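Local coordinates for bartonella effector protein (Bep) substrate of VirB T4SS (Bartonella sp. AR 15-3, PDB 4M16), which probably transfers AMP from ATP to tyrosine or threonine hydroxyls of target proteins, and is represented here by its N-terminal Fic domain, at residues E55-S60 with K127-G132; F138-V143 with E202-M207; K144-L149 with S209-I214; I165-L170 with H176-S181. All blocks are in the same frame, centred on the assembly; numbering follows the deposited sequence. Where two conformers were deposited one is given.

Contact 1: E55-S60 with K127-G132; sequences ETFDSS and KSNLQG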
# COMPACT_ATOMS: atom_id res chain seq x y z
N GLU A 55 -16.33 -1.37 -9.88
CA GLU A 55 -17.10 -2.59 -9.65
C GLU A 55 -16.29 -3.68 -8.97
O GLU A 55 -16.79 -4.45 -8.18
CB GLU A 55 -17.62 -3.13 -10.96
CG GLU A 55 -18.47 -4.39 -10.80
CD GLU A 55 -18.92 -4.97 -12.13
OE1 GLU A 55 -18.49 -4.45 -13.19
OE2 GLU A 55 -19.69 -5.96 -12.11
N THR A 56 -15.01 -3.74 -9.29
CA THR A 56 -14.17 -4.83 -8.81
C THR A 56 -12.96 -4.25 -8.16
O THR A 56 -12.23 -3.44 -8.77
CB THR A 56 -13.75 -5.73 -9.99
OG1 THR A 56 -14.94 -6.19 -10.59
CG2 THR A 56 -12.88 -6.94 -9.53
N PHE A 57 -12.77 -4.65 -6.90
CA PHE A 57 -11.56 -4.37 -6.22
C PHE A 57 -10.56 -5.52 -6.55
O PHE A 57 -10.75 -6.68 -6.16
CB PHE A 57 -11.85 -4.17 -4.72
CG PHE A 57 -12.60 -2.91 -4.46
CD1 PHE A 57 -13.95 -2.87 -4.61
CD2 PHE A 57 -11.93 -1.73 -4.12
CE1 PHE A 57 -14.67 -1.70 -4.39
CE2 PHE A 57 -12.65 -0.55 -3.91
CZ PHE A 57 -14.02 -0.54 -4.04
N ASP A 58 -9.52 -5.17 -7.29
CA ASP A 58 -8.46 -6.10 -7.62
C ASP A 58 -7.12 -5.34 -7.77
O ASP A 58 -7.03 -4.10 -7.62
CB ASP A 58 -8.83 -6.91 -8.90
CG ASP A 58 -9.10 -6.04 -10.08
OD1 ASP A 58 -8.87 -4.80 -9.99
OD2 ASP A 58 -9.51 -6.58 -11.14
N SER A 59 -6.07 -6.10 -8.04
CA SER A 59 -4.75 -5.55 -8.33
C SER A 59 -4.78 -4.57 -9.52
O SER A 59 -3.96 -3.66 -9.62
CB SER A 59 -3.75 -6.73 -8.55
OG SER A 59 -4.14 -7.58 -9.62
N SER A 60 -5.70 -4.75 -10.46
CA SER A 60 -5.75 -3.78 -11.54
C SER A 60 -6.17 -2.43 -11.00
O SER A 60 -5.62 -1.42 -11.38
CB SER A 60 -6.68 -4.22 -12.66
OG SER A 60 -6.04 -5.31 -13.25
N LYS A 127 -15.28 -13.58 -2.33
CA LYS A 127 -16.09 -12.96 -1.27
C LYS A 127 -16.83 -11.71 -1.72
O LYS A 127 -17.24 -10.91 -0.87
CB LYS A 127 -15.17 -12.62 -0.07
CG LYS A 127 -14.53 -13.85 0.58
CD LYS A 127 -13.47 -13.47 1.63
CE LYS A 127 -12.85 -14.71 2.27
NZ LYS A 127 -13.86 -15.51 3.01
N SER A 128 -16.98 -11.52 -3.03
CA SER A 128 -17.65 -10.38 -3.61
C SER A 128 -17.25 -9.04 -3.03
O SER A 128 -18.11 -8.25 -2.62
CB SER A 128 -19.14 -10.56 -3.48
OG SER A 128 -19.57 -11.51 -4.41
N ASN A 129 -15.93 -8.81 -2.98
CA ASN A 129 -15.39 -7.56 -2.48
C ASN A 129 -15.78 -7.29 -0.99
O ASN A 129 -15.85 -6.15 -0.60
CB ASN A 129 -15.79 -6.37 -3.41
CG ASN A 129 -15.46 -6.64 -4.89
OD1 ASN A 129 -14.30 -6.75 -5.27
ND2 ASN A 129 -16.47 -6.70 -5.71
N LEU A 130 -16.04 -8.35 -0.21
CA LEU A 130 -16.39 -8.23 1.23
C LEU A 130 -17.74 -7.52 1.50
O LEU A 130 -18.00 -6.95 2.58
CB LEU A 130 -15.26 -7.56 2.03
CG LEU A 130 -13.82 -8.03 1.87
CD1 LEU A 130 -12.97 -7.41 2.97
CD2 LEU A 130 -13.77 -9.56 1.95
N GLN A 131 -18.59 -7.61 0.51
CA GLN A 131 -19.96 -7.08 0.55
C GLN A 131 -20.84 -8.00 1.35
O GLN A 131 -20.58 -9.22 1.45
CB GLN A 131 -20.52 -7.05 -0.87
CG GLN A 131 -19.93 -5.97 -1.69
CD GLN A 131 -20.87 -4.81 -1.79
OE1 GLN A 131 -21.70 -4.55 -0.88
NE2 GLN A 131 -20.80 -4.15 -2.91
N GLY A 132 -21.90 -7.43 1.92
CA GLY A 132 -22.86 -8.25 2.68
C GLY A 132 -22.39 -8.82 4.01
O GLY A 132 -22.88 -9.86 4.42
O HOH W 1 -16.26 -7.58 -8.69
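Asn-129 lays its side-chain amide against the backbone of Phe-57 and brings the two loops together through one direct hydrogen bond. Phe-57 N donates to Asn-129 OD1 over 3.1 Å with an N-H...O angle of 155°, arriving from above the amide plane rather than within it. On this tight side OD1 also sits at the edge of the Phe-57 ring, 3.6 Å from Phe-57 CB, and the ring and amide planes are turned well away from each other. The other end of the amide faces a looser, wetter margin. There a water accepts from Asn-129 ND2 at 3.1 Å and lies 2.7 Å from Thr-56 OG1, while the first bond of exposed Glu-55 points away from the Asn-129 loop. Asparagine suits the place: it tolerates the left-handed backbone conformation that follows the Schellman motif closing helix 110-126 at Ser-128, and its amide can serve both peptide and water. Phenylalanine suits its own place because its ring is buried: it packs on Lys-169, Leu-170 and Ala-173 of helix 159-174. Behind Asn-129, Leu-130 fills the junction of helices 110-126, 135-152 and 159-174, and Asp-58 caps the start of helix 59-70.

Contact 2: F138-V143 with E202-M207; sequences FIEETV and EAHQAM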
# COMPACT_ATOMS: atom_id res chain seq x y z
N PHE A 138 -16.36 -8.18 8.42
CA PHE A 138 -15.65 -7.25 7.58
C PHE A 138 -14.28 -6.91 8.20
O PHE A 138 -13.27 -6.89 7.50
CB PHE A 138 -16.47 -5.98 7.24
CG PHE A 138 -15.73 -5.01 6.39
CD1 PHE A 138 -15.66 -5.20 5.00
CD2 PHE A 138 -15.06 -3.93 6.93
CE1 PHE A 138 -14.95 -4.31 4.18
CE2 PHE A 138 -14.32 -3.05 6.12
CZ PHE A 138 -14.29 -3.23 4.76
N ILE A 139 -14.21 -6.65 9.50
CA ILE A 139 -12.91 -6.40 10.10
C ILE A 139 -11.99 -7.64 10.01
O ILE A 139 -10.83 -7.53 9.66
CB ILE A 139 -13.08 -5.87 11.53
CG1 ILE A 139 -13.51 -4.40 11.43
CG2 ILE A 139 -11.76 -5.91 12.28
CD1 ILE A 139 -14.04 -3.87 12.72
N GLU A 140 -12.50 -8.81 10.32
CA GLU A 140 -11.68 -10.02 10.29
C GLU A 140 -11.09 -10.20 8.89
O GLU A 140 -9.92 -10.47 8.75
CB GLU A 140 -12.51 -11.25 10.69
CG GLU A 140 -11.90 -12.61 10.39
CD GLU A 140 -10.78 -13.02 11.32
OE1 GLU A 140 -10.54 -12.34 12.35
OE2 GLU A 140 -10.18 -14.05 11.07
N GLU A 141 -11.92 -10.04 7.85
CA GLU A 141 -11.45 -10.35 6.50
C GLU A 141 -10.53 -9.25 5.98
O GLU A 141 -9.56 -9.56 5.27
CB GLU A 141 -12.62 -10.56 5.54
CG GLU A 141 -13.45 -11.81 5.83
CD GLU A 141 -12.57 -13.05 6.01
OE1 GLU A 141 -11.78 -13.35 5.10
OE2 GLU A 141 -12.68 -13.71 7.10
N THR A 142 -10.82 -8.00 6.33
CA THR A 142 -9.91 -6.91 5.93
C THR A 142 -8.57 -6.98 6.63
O THR A 142 -7.55 -6.71 6.01
CB THR A 142 -10.47 -5.47 6.06
OG1 THR A 142 -10.99 -5.21 7.37
CG2 THR A 142 -11.54 -5.19 4.96
N VAL A 143 -8.54 -7.34 7.90
CA VAL A 143 -7.26 -7.51 8.60
C VAL A 143 -6.35 -8.50 7.87
O VAL A 143 -5.16 -8.19 7.57
CB VAL A 143 -7.46 -7.99 10.04
CG1 VAL A 143 -6.16 -8.52 10.63
CG2 VAL A 143 -8.04 -6.89 10.91
N GLU A 202 -0.59 -13.46 17.65
CA GLU A 202 -0.04 -12.16 18.05
C GLU A 202 0.09 -11.21 16.83
O GLU A 202 -0.16 -10.00 16.92
CB GLU A 202 1.32 -12.38 18.73
CG GLU A 202 1.27 -13.05 20.11
CD GLU A 202 0.89 -14.54 20.10
OE1 GLU A 202 1.07 -15.25 19.08
OE2 GLU A 202 0.38 -15.01 21.15
N ALA A 203 0.48 -11.75 15.70
CA ALA A 203 0.55 -10.96 14.45
C ALA A 203 -0.83 -10.48 13.95
O ALA A 203 -1.00 -9.32 13.52
CB ALA A 203 1.26 -11.78 13.36
N HIS A 204 -1.81 -11.37 13.99
CA HIS A 204 -3.22 -10.99 13.62
C HIS A 204 -3.77 -9.86 14.56
O HIS A 204 -4.41 -8.86 14.13
CB HIS A 204 -4.09 -12.26 13.63
CG HIS A 204 -5.48 -12.05 13.14
ND1 HIS A 204 -5.81 -12.01 11.79
CD2 HIS A 204 -6.62 -11.86 13.83
CE1 HIS A 204 -7.11 -11.83 11.69
NE2 HIS A 204 -7.63 -11.74 12.90
N GLN A 205 -3.51 -10.01 15.86
CA GLN A 205 -3.98 -9.02 16.85
C GLN A 205 -3.37 -7.63 16.68
O GLN A 205 -4.02 -6.59 16.98
CB GLN A 205 -3.77 -9.52 18.28
CG GLN A 205 -4.38 -8.61 19.31
CD GLN A 205 -5.88 -8.45 19.11
OE1 GLN A 205 -6.62 -9.44 19.10
NE2 GLN A 205 -6.33 -7.20 18.94
N ALA A 206 -2.10 -7.59 16.26
CA ALA A 206 -1.50 -6.29 15.97
C ALA A 206 -2.35 -5.48 14.96
O ALA A 206 -2.72 -4.32 15.13
CB ALA A 206 -0.08 -6.47 15.42
N MET A 207 -2.69 -6.14 13.88
CA MET A 207 -3.44 -5.45 12.84
C MET A 207 -4.93 -5.28 13.18
O MET A 207 -5.54 -4.26 12.81
CB MET A 207 -3.24 -6.27 11.56
CG MET A 207 -3.76 -5.64 10.28
SD MET A 207 -2.98 -4.09 9.92
CE MET A 207 -1.34 -4.59 9.38
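His-204 meets two side chains of helix 135-152 at once: the carboxylate of Glu-140 and, one turn further along, the CG1 methyl of Val-143. Its NE2 donates to Glu-140 OE1 at 3.0 Å, but the bond is bent (N-H...O 137°), and the oxygen is approached from above the carboxylate plane. Next to it, Val-143 CG1 lies 3.6 Å from His-204 CE1 and 3.8 Å from Met-207 CG, a branched methyl lodged between residues one turn apart on the second helix.

The torsions explain the reach. In His-204, CG lies anti to the backbone N (chi1 -174°), which carries the imidazole across to the other helix, and a bend at chi2 folds the Glu-140 chain so that its carboxylate comes within range. Met-207 starts toward Val-143 and then turns away, so its CB and CG do the packing; the side chain also packs on Cys-192 and Ala-195 of helix 185-197, with SD beside Phe-146.

Farther out, Lys-144 forms a salt bridge with Glu-140 OE2, giving the carboxylate a second partner, and Phe-211 packs beside Val-143. The helix segments cross at 113° with their axes 10.4 Å apart, which leaves room for side chains of medium length.

The chemistry is therefore graded, with apolar packing inside and a polar pair at the margin. An acceptor at NE2 would favour a proton there and could make protonation of the ring easier. Because Glu-140 was modelled in two conformers, however, this His-carboxylate bond may be made only part of the time.

Contact 3: K144-L149 with S209-I214; sequences KLFSFL and SLFEDI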
# COMPACT_ATOMS: atom_id res chain seq x y z
N LYS A 144 -6.92 -9.65 7.49
CA LYS A 144 -6.14 -10.67 6.77
C LYS A 144 -5.66 -10.20 5.37
O LYS A 144 -4.47 -10.36 5.00
CB LYS A 144 -6.92 -11.99 6.66
CG LYS A 144 -7.07 -12.69 7.99
CD LYS A 144 -7.83 -14.02 7.94
CE LYS A 144 -9.28 -13.78 7.63
NZ LYS A 144 -10.18 -14.82 8.23
N LEU A 145 -6.60 -9.64 4.60
CA LEU A 145 -6.30 -9.13 3.27
C LEU A 145 -5.33 -7.96 3.27
O LEU A 145 -4.40 -7.89 2.43
CB LEU A 145 -7.61 -8.76 2.54
CG LEU A 145 -8.29 -9.89 1.78
CD1 LEU A 145 -9.68 -9.38 1.38
CD2 LEU A 145 -7.52 -10.37 0.54
N PHE A 146 -5.53 -7.04 4.21
CA PHE A 146 -4.58 -5.93 4.40
C PHE A 146 -3.15 -6.34 4.82
O PHE A 146 -2.17 -5.92 4.16
CB PHE A 146 -5.16 -4.87 5.34
CG PHE A 146 -4.31 -3.62 5.42
CD1 PHE A 146 -3.24 -3.56 6.29
CD2 PHE A 146 -4.60 -2.53 4.65
CE1 PHE A 146 -2.45 -2.46 6.34
CE2 PHE A 146 -3.78 -1.40 4.68
CZ PHE A 146 -2.74 -1.34 5.56
N SER A 147 -3.03 -7.28 5.76
CA SER A 147 -1.72 -7.85 6.09
C SER A 147 -1.08 -8.52 4.87
O SER A 147 0.12 -8.43 4.66
CB SER A 147 -1.79 -8.87 7.19
OG SER A 147 -2.29 -8.28 8.38
N PHE A 148 -1.89 -9.20 4.07
CA PHE A 148 -1.37 -9.92 2.93
C PHE A 148 -0.82 -8.90 1.91
O PHE A 148 0.32 -8.99 1.49
CB PHE A 148 -2.44 -10.85 2.33
CG PHE A 148 -1.98 -11.66 1.11
CD1 PHE A 148 -0.67 -12.10 0.96
CD2 PHE A 148 -2.92 -12.04 0.12
CE1 PHE A 148 -0.29 -12.88 -0.14
CE2 PHE A 148 -2.53 -12.80 -0.98
CZ PHE A 148 -1.21 -13.22 -1.10
N LEU A 149 -1.62 -7.89 1.56
CA LEU A 149 -1.17 -6.91 0.62
C LEU A 149 0.06 -6.13 1.15
O LEU A 149 0.98 -5.89 0.38
CB LEU A 149 -2.31 -5.97 0.19
CG LEU A 149 -1.87 -4.90 -0.84
CD1 LEU A 149 -1.42 -5.56 -2.12
CD2 LEU A 149 -2.98 -3.89 -1.09
N SER A 209 -6.27 -4.52 16.11
CA SER A 209 -6.42 -3.31 16.97
C SER A 209 -6.47 -2.07 16.11
O SER A 209 -7.32 -1.20 16.31
CB SER A 209 -5.28 -3.11 17.96
OG SER A 209 -4.83 -4.36 18.42
N LEU A 210 -5.58 -2.03 15.12
CA LEU A 210 -5.58 -0.88 14.17
C LEU A 210 -6.91 -0.78 13.46
O LEU A 210 -7.49 0.29 13.37
CB LEU A 210 -4.46 -0.97 13.16
CG LEU A 210 -4.48 0.12 12.06
CD1 LEU A 210 -4.14 1.48 12.68
CD2 LEU A 210 -3.54 -0.16 10.90
N PHE A 211 -7.38 -1.91 12.93
CA PHE A 211 -8.64 -1.91 12.19
C PHE A 211 -9.86 -1.52 13.04
O PHE A 211 -10.78 -0.82 12.57
CB PHE A 211 -8.82 -3.20 11.37
CG PHE A 211 -8.17 -3.09 10.01
CD1 PHE A 211 -6.81 -3.12 9.88
CD2 PHE A 211 -8.92 -2.78 8.91
CE1 PHE A 211 -6.20 -2.92 8.65
CE2 PHE A 211 -8.33 -2.59 7.68
CZ PHE A 211 -6.97 -2.69 7.53
N GLU A 212 -9.86 -1.94 14.29
CA GLU A 212 -10.94 -1.54 15.20
C GLU A 212 -10.94 0.01 15.43
O GLU A 212 -11.97 0.65 15.37
CB GLU A 212 -10.84 -2.33 16.50
CG GLU A 212 -11.29 -3.77 16.26
CD GLU A 212 -11.12 -4.71 17.43
OE1 GLU A 212 -10.52 -4.30 18.45
OE2 GLU A 212 -11.57 -5.90 17.32
N ASP A 213 -9.76 0.57 15.58
CA ASP A 213 -9.58 1.99 15.83
C ASP A 213 -10.01 2.89 14.66
O ASP A 213 -10.45 4.03 14.88
CB ASP A 213 -8.10 2.25 16.09
CG ASP A 213 -7.65 1.80 17.49
OD1 ASP A 213 -8.51 1.47 18.30
OD2 ASP A 213 -6.42 1.80 17.78
N ILE A 214 -9.84 2.40 13.42
CA ILE A 214 -10.06 3.26 12.25
C ILE A 214 -11.42 3.02 11.58
O ILE A 214 -11.73 3.62 10.53
CB ILE A 214 -8.91 3.13 11.19
CG1 ILE A 214 -8.93 1.77 10.51
CG2 ILE A 214 -7.56 3.51 11.81
CD1 ILE A 214 -7.93 1.59 9.41
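An edge-to-face aromatic pair, Phe-211 against Phe-146, forms this buried contact and ties helix 200-214 to helix 135-152 in the interior of the domain. The edge of the Phe-211 ring points into the face of Phe-146, with centroids 5.2 Å apart and planes inclined at 63°. The contact is not centred on that face: Phe-211 CZ comes to 3.5 Å from Phe-146 CG and 3.6 Å from Phe-146 CB, so the edge settles over the root of the ring, while Phe-211 CE1 reaches 3.8 Å from Phe-146 CD1. Such a geometry sets the slightly positive ring hydrogens of one phenylalanine against the electron-rich face of the other.

Phe-146 has CG anti to its own backbone N (chi1 -172°), which swings the ring out from the helix toward its partner. Phe-211 also starts toward the other helix, and its length lets the rings meet although the nearest CA atoms, those of the same two residues, stand 9.7 Å apart. In the Fic fold helix 135-152 leads into the loop that carries the HPF signature, from which helix 159-174 departs; the pair lies on the flank of this helix-loop-helix core. Phenylalanine suits both positions, being wide enough to span the gap and carrying no polar atom that would need a partner.

Around the pair, Phe-167 adds a second edge-to-face contact to Phe-146, and Phe-180 meets the same ring at a shallow angle. Leu-178, Ile-139 and Thr-142 pack against Phe-211, while Cys-192 of helix 185-197 touches Phe-146.

Contact 4: I165-L170 with H176-S181; sequences IFFEKL and HKLDFS. With EDO (1,2-ethanediol), chain B.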
# COMPACT_ATOMS: atom_id res chain seq x y z
N ILE A 165 -5.79 4.01 0.57
CA ILE A 165 -6.95 4.49 -0.19
C ILE A 165 -7.74 3.31 -0.77
O ILE A 165 -8.95 3.33 -0.83
CB ILE A 165 -6.56 5.56 -1.26
CG1 ILE A 165 -7.78 6.09 -1.99
CG2 ILE A 165 -5.54 5.04 -2.27
CD1 ILE A 165 -8.69 6.88 -1.06
N PHE A 166 -7.04 2.28 -1.21
CA PHE A 166 -7.69 1.06 -1.75
C PHE A 166 -8.65 0.50 -0.70
O PHE A 166 -9.81 0.23 -1.02
CB PHE A 166 -6.67 0.00 -2.14
CG PHE A 166 -7.25 -1.27 -2.71
CD1 PHE A 166 -7.71 -2.26 -1.86
CD2 PHE A 166 -7.26 -1.51 -4.08
CE1 PHE A 166 -8.21 -3.45 -2.37
CE2 PHE A 166 -7.74 -2.72 -4.60
CZ PHE A 166 -8.23 -3.68 -3.73
N PHE A 167 -8.17 0.37 0.55
CA PHE A 167 -9.00 -0.20 1.57
C PHE A 167 -10.12 0.74 2.07
O PHE A 167 -11.17 0.29 2.47
CB PHE A 167 -8.15 -0.75 2.73
CG PHE A 167 -7.75 -2.17 2.48
CD1 PHE A 167 -6.66 -2.45 1.67
CD2 PHE A 167 -8.49 -3.21 2.98
CE1 PHE A 167 -6.30 -3.76 1.39
CE2 PHE A 167 -8.12 -4.54 2.73
CZ PHE A 167 -7.05 -4.81 1.89
N GLU A 168 -9.90 2.03 1.98
CA GLU A 168 -10.94 3.00 2.34
C GLU A 168 -12.09 2.92 1.30
O GLU A 168 -13.27 2.94 1.67
CB GLU A 168 -10.32 4.41 2.47
CG GLU A 168 -9.36 4.53 3.66
CD GLU A 168 -8.68 5.90 3.80
OE1 GLU A 168 -8.47 6.56 2.77
OE2 GLU A 168 -8.30 6.29 4.91
N LYS A 169 -11.73 2.83 0.01
CA LYS A 169 -12.70 2.67 -1.08
C LYS A 169 -13.43 1.30 -0.97
O LYS A 169 -14.67 1.20 -1.15
CB LYS A 169 -12.02 2.85 -2.44
CG LYS A 169 -11.53 4.29 -2.70
CD LYS A 169 -12.67 5.19 -3.18
CE LYS A 169 -12.23 6.05 -4.36
NZ LYS A 169 -13.30 6.66 -5.27
N LEU A 170 -12.67 0.25 -0.65
CA LEU A 170 -13.28 -1.06 -0.43
C LEU A 170 -14.31 -1.05 0.69
O LEU A 170 -15.37 -1.65 0.56
CB LEU A 170 -12.18 -2.09 -0.13
CG LEU A 170 -12.58 -3.54 0.13
CD1 LEU A 170 -13.06 -4.13 -1.16
CD2 LEU A 170 -11.44 -4.39 0.68
N HIS A 176 -19.24 -0.20 5.02
CA HIS A 176 -18.58 0.11 6.28
C HIS A 176 -17.72 1.38 6.07
O HIS A 176 -17.92 2.13 5.11
CB HIS A 176 -17.74 -1.09 6.70
CG HIS A 176 -18.52 -2.36 6.80
ND1 HIS A 176 -19.30 -2.65 7.89
CD2 HIS A 176 -18.71 -3.38 5.93
CE1 HIS A 176 -19.91 -3.80 7.71
NE2 HIS A 176 -19.59 -4.26 6.52
N LYS A 177 -16.79 1.63 6.98
CA LYS A 177 -15.92 2.77 6.82
C LYS A 177 -14.59 2.48 7.44
O LYS A 177 -14.52 1.90 8.54
CB LYS A 177 -16.52 4.02 7.46
CG LYS A 177 -15.84 5.31 7.00
CD LYS A 177 -16.39 6.50 7.76
CE LYS A 177 -15.48 7.72 7.59
NZ LYS A 177 -15.36 8.19 6.17
N LEU A 178 -13.54 2.82 6.69
CA LEU A 178 -12.19 2.84 7.22
C LEU A 178 -11.62 4.23 6.99
O LEU A 178 -11.82 4.81 5.92
CB LEU A 178 -11.32 1.81 6.52
CG LEU A 178 -11.64 0.33 6.66
CD1 LEU A 178 -10.76 -0.52 5.76
CD2 LEU A 178 -11.58 -0.13 8.09
N ASP A 179 -10.89 4.75 7.96
CA ASP A 179 -10.22 6.03 7.83
C ASP A 179 -8.86 6.02 8.50
O ASP A 179 -8.72 6.25 9.68
CB ASP A 179 -11.08 7.11 8.41
CG ASP A 179 -10.47 8.48 8.27
OD1 ASP A 179 -9.36 8.66 7.70
OD2 ASP A 179 -11.15 9.39 8.75
N PHE A 180 -7.83 5.80 7.69
CA PHE A 180 -6.49 5.68 8.21
C PHE A 180 -5.99 6.98 8.87
O PHE A 180 -5.14 6.90 9.75
CB PHE A 180 -5.54 5.19 7.13
CG PHE A 180 -5.74 3.72 6.77
CD1 PHE A 180 -5.09 2.75 7.50
CD2 PHE A 180 -6.63 3.33 5.80
CE1 PHE A 180 -5.27 1.39 7.25
CE2 PHE A 180 -6.83 1.98 5.53
CZ PHE A 180 -6.14 1.00 6.27
N SER A 181 -6.55 8.14 8.49
CA SER A 181 -6.14 9.44 9.08
C SER A 181 -6.53 9.63 10.55
O SER A 181 -6.11 10.60 11.17
CB SER A 181 -6.71 10.60 8.25
OG SER A 181 -8.07 10.83 8.58
C1 EDO B . -5.46 8.84 2.69
O1 EDO B . -5.57 7.45 2.36
C2 EDO B . -5.22 9.04 4.20
O2 EDO B . -6.09 8.27 5.03
O HOH W 2 -14.24 4.02 4.04
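The loop that follows helix 159-174 folds back along that helix, and an Asx turn at Asp-179 helps shape it where Glu-168 grips Phe-180. Phe-180 N donates to Glu-168 OE2 at 2.9 Å and 157°, meeting the oxygen nearly along its C-O axis. To get there the Glu-168 chain runs extended beyond CG, which itself lies at the in-plane edge of the Phe-180 ring, 3.7 Å from Phe-180 CD2. Glutamate thus offers a carboxylate for the loop peptide and a methylene stem for the ring.

Beside this bond the packing is apolar: Phe-167 CB lies 4.0 Å from Leu-178 CD1 and 4.1 Å from Phe-180 CE2. The same Leu-178 methyl rests against the carbonyl oxygen of Phe-167. A water bridges the backbones, donating to Glu-168 O and accepting from Leu-178 N.

Asp-179 OD1 stands 3.8 Å from Glu-168 OE2, a proximity of like charges probably eased by the bonds each oxygen receives. Asp-179 OD1 takes both Ser-181 N and Ser-181 OG from the same face of its plane. On the Glu-168 side, an ethanediol, probably from the crystallisation liquor, spans the carboxylate, its O1 donating to Glu-168 OE1 and its O2 to Glu-168 OE2 at 3.0 Å.

Contact 3 is the buried one of the four, purely aromatic, whereas contacts 1, 2 and 4 each combine an apolar side with a polar margin. Contacts 2 and 3 join the same two helices, 135-152 and 200-214, with centres about 5 Å apart; the chemistry passes from a His-carboxylate pair to an edge-to-face ring pair toward the interior. Contact 4 meets contact 3 through packing of Phe-180 on Ile-214 and a probable backbone hydrogen bond from Asp-179 N to Ile-214 O, and shares its aromatic cluster. Contact 1, on a different flank of helix 159-174, touches contact 4 through Phe-57 and Leu-170. In contacts 1 and 4 a side-chain oxygen holds a loop peptide N-H; in contact 2 the polar bond runs between side chains.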